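Local coordinates for D-isomer specific 2-hydroxyacid dehydrogenase family protein (PDB 3HG7) that probably acts as an NAD-dependent oxidoreductase of the D-isomer specific 2-hydroxyacid dehydrogenase family, at residues Arg141-Ile145 and Met191-Ala195. The protein carries 1 engineered substitution. Numbering follows the deposited sequence.
Sequences RTLLI and MLAQA
The flat group beside T142 is the peptide joining Q194 to A195; no aromatic ring takes part. T142 comes at this peptide edge-on, at its carbonyl end rather than over a face, with OG1 close to the peptide plane and CG2 off it; OG1 and Q194 O are modelled too close together for the spacing there to be trusted. The peptide N-H turns back to L192 O in a 3.0 Å hydrogen bond from A195 N, although the placement of that acceptor is less certain. A small beta-branched residue suits a strand start where the backbones approach to 5.2 Å, T142 CA to A195 CA.

Deeper in, the contact is wholly apolar. L144 CB rests 3.8 Å from A195 CB, a methyl short enough to let the backbones come together. With CG anti to the backbone N (chi1 180°), L144 reaches out toward the helix, and its CD2 meets L192 CD2 at a tight 3.5 Å and M191 CB at 4.1 Å. The branch ending in CD2 makes the nearest approach to both helix residues; leucine is long enough to carry that methyl across.

L143 points away, onto I155 of helix 150-161, so strand 142-146 is covered by helices on both faces. Helix 188-193 leads into the neighbouring parallel strand 197-200, the layered alpha/beta architecture of a Rossmann-type NAD-binding domain.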
ATOM      1  N   ARG A 141       1.847  -8.596  23.731  1.00 18.09           N
ATOM      2  CA  ARG A 141       2.735  -8.974  22.643  1.00 17.87           C
ATOM      3  C   ARG A 141       3.299  -7.713  21.995  1.00 17.58           C
ATOM      4  O   ARG A 141       2.713  -6.640  22.141  1.00 17.70           O
ATOM      5  CB  ARG A 141       1.945  -9.756  21.600  1.00 19.93           C
ATOM      6  CG  ARG A 141       1.027 -10.774  22.188  1.00 27.31           C
ATOM      7  CD  ARG A 141       1.698 -12.089  22.257  1.00 23.27           C
ATOM      8  NE  ARG A 141       2.141 -12.563  20.945  1.00 28.36           N
ATOM      9  CZ  ARG A 141       2.426 -13.836  20.693  1.00 24.76           C
ATOM     10  NH1 ARG A 141       2.861 -14.202  19.501  1.00 28.56           N
ATOM     11  NH2 ARG A 141       2.271 -14.746  21.652  1.00 28.83           N
ATOM     12  N   THR A 142       4.424  -7.846  21.287  1.00 16.29           N
ATOM     13  CA  THR A 142       5.114  -6.687  20.716  1.00 17.06           C
ATOM     14  C   THR A 142       4.914  -6.560  19.222  1.00 16.59           C
ATOM     15  O   THR A 142       5.274  -7.467  18.449  1.00 16.10           O
ATOM     16  CB  THR A 142       6.620  -6.775  20.883  1.00 19.52           C
ATOM     17  OG1 THR A 142       7.045  -8.070  20.423  1.00 27.28           O
ATOM     18  CG2 THR A 142       7.007  -6.583  22.336  1.00 24.17           C
ATOM     19  N   LEU A 143       4.382  -5.406  18.831  1.00 16.28           N
ATOM     20  CA  LEU A 143       4.205  -5.066  17.420  1.00 16.37           C
ATOM     21  C   LEU A 143       5.385  -4.185  17.039  1.00 17.43           C
ATOM     22  O   LEU A 143       5.596  -3.173  17.676  1.00 17.03           O
ATOM     23  CB  LEU A 143       2.894  -4.294  17.222  1.00 16.15           C
ATOM     24  CG  LEU A 143       2.500  -3.842  15.807  1.00 14.93           C
ATOM     25  CD1 LEU A 143       2.571  -4.989  14.801  1.00 15.92           C
ATOM     26  CD2 LEU A 143       1.103  -3.195  15.760  1.00 16.32           C
ATOM     27  N   LEU A 144       6.163  -4.602  16.038  1.00 18.11           N
ATOM     28  CA  LEU A 144       7.157  -3.734  15.386  1.00 18.39           C
ATOM     29  C   LEU A 144       6.632  -3.252  14.037  1.00 17.78           C
ATOM     30  O   LEU A 144       6.265  -4.080  13.185  1.00 17.51           O
ATOM     31  CB  LEU A 144       8.445  -4.509  15.125  1.00 19.16           C
ATOM     32  CG  LEU A 144       9.549  -3.707  14.442  1.00 26.05           C
ATOM     33  CD1 LEU A 144       9.849  -2.431  15.231  1.00 19.88           C
ATOM     34  CD2 LEU A 144      10.790  -4.550  14.251  1.00 19.61           C
ATOM     35  N   ILE A 145       6.632  -1.936  13.822  1.00 18.60           N
ATOM     36  CA  ILE A 145       6.201  -1.362  12.544  1.00 19.04           C
ATOM     37  C   ILE A 145       7.360  -0.575  11.917  1.00 21.51           C
ATOM     38  O   ILE A 145       7.988   0.263  12.591  1.00 22.38           O
ATOM     39  CB  ILE A 145       4.965  -0.438  12.698  1.00 18.18           C
ATOM     40  CG1 ILE A 145       3.824  -1.171  13.412  1.00 21.24           C
ATOM     41  CG2 ILE A 145       4.529   0.129  11.315  1.00 20.75           C
ATOM     42  CD1 ILE A 145       2.607  -0.291  13.745  1.00 19.49           C
ATOM     43  N   MET A 191      15.475  -4.669  17.742  1.00 33.60           N
ATOM     44  CA  MET A 191      14.010  -4.559  17.767  1.00 33.10           C
ATOM     45  C   MET A 191      13.278  -5.806  17.244  1.00 31.63           C
ATOM     46  O   MET A 191      12.233  -6.195  17.785  1.00 31.48           O
ATOM     47  CB  MET A 191      13.548  -3.289  17.033  1.00 33.72           C
ATOM     48  CG  MET A 191      13.763  -1.987  17.806  1.00 27.20           C
ATOM     49  SD  MET A 191      13.452  -2.038  19.610  1.00 35.67           S
ATOM     50  CE  MET A 191      15.021  -2.547  20.304  1.00 27.79           C
ATOM     51  N   LEU A 192      13.835  -6.435  16.209  1.00 29.84           N
ATOM     52  CA  LEU A 192      13.261  -7.645  15.621  1.00 27.87           C
ATOM     53  C   LEU A 192      13.252  -8.795  16.604  1.00 26.67           C
ATOM     54  O   LEU A 192      12.317  -9.625  16.634  1.00 24.87           O
ATOM     55  CB  LEU A 192      14.036  -8.054  14.363  1.00 28.04           C
ATOM     56  CG  LEU A 192      13.812  -7.244  13.071  1.00 32.08           C
ATOM     57  CD1 LEU A 192      14.685  -7.788  11.939  1.00 28.16           C
ATOM     58  CD2 LEU A 192      12.343  -7.214  12.641  1.00 28.40           C
ATOM     59  N   ALA A 193      14.313  -8.849  17.409  1.00 25.92           N
ATOM     60  CA  ALA A 193      14.510  -9.932  18.342  1.00 25.61           C
ATOM     61  C   ALA A 193      13.366 -10.026  19.326  1.00 25.59           C
ATOM     62  O   ALA A 193      13.081 -11.110  19.816  1.00 25.45           O
ATOM     63  CB  ALA A 193      15.836  -9.753  19.089  1.00 25.99           C
ATOM     64  N   GLN A 194      12.733  -8.891  19.628  1.00 26.22           N
ATOM     65  CA  GLN A 194      11.621  -8.868  20.588  1.00 27.13           C
ATOM     66  C   GLN A 194      10.242  -8.690  19.922  1.00 25.84           C
ATOM     67  O   GLN A 194       9.248  -8.418  20.608  1.00 25.41           O
ATOM     68  CB  GLN A 194      11.848  -7.799  21.669  1.00 28.66           C
ATOM     69  CG  GLN A 194      11.640  -6.358  21.213  1.00 45.20           C
ATOM     70  CD  GLN A 194      12.421  -5.376  22.057  1.00 30.38           C
ATOM     71  OE1 GLN A 194      13.651  -5.433  22.110  1.00 45.83           O
ATOM     72  NE2 GLN A 194      11.713  -4.471  22.732  1.00 45.60           N
ATOM     73  N   ALA A 195      10.203  -8.844  18.601  1.00 24.91           N
ATOM     74  CA  ALA A 195       8.978  -8.627  17.812  1.00 23.84           C
ATOM     75  C   ALA A 195       8.155  -9.910  17.592  1.00 22.88           C
ATOM     76  O   ALA A 195       8.652 -10.900  17.056  1.00 22.49           O
ATOM     77  CB  ALA A 195       9.312  -7.955  16.461  1.00 23.84           C
TER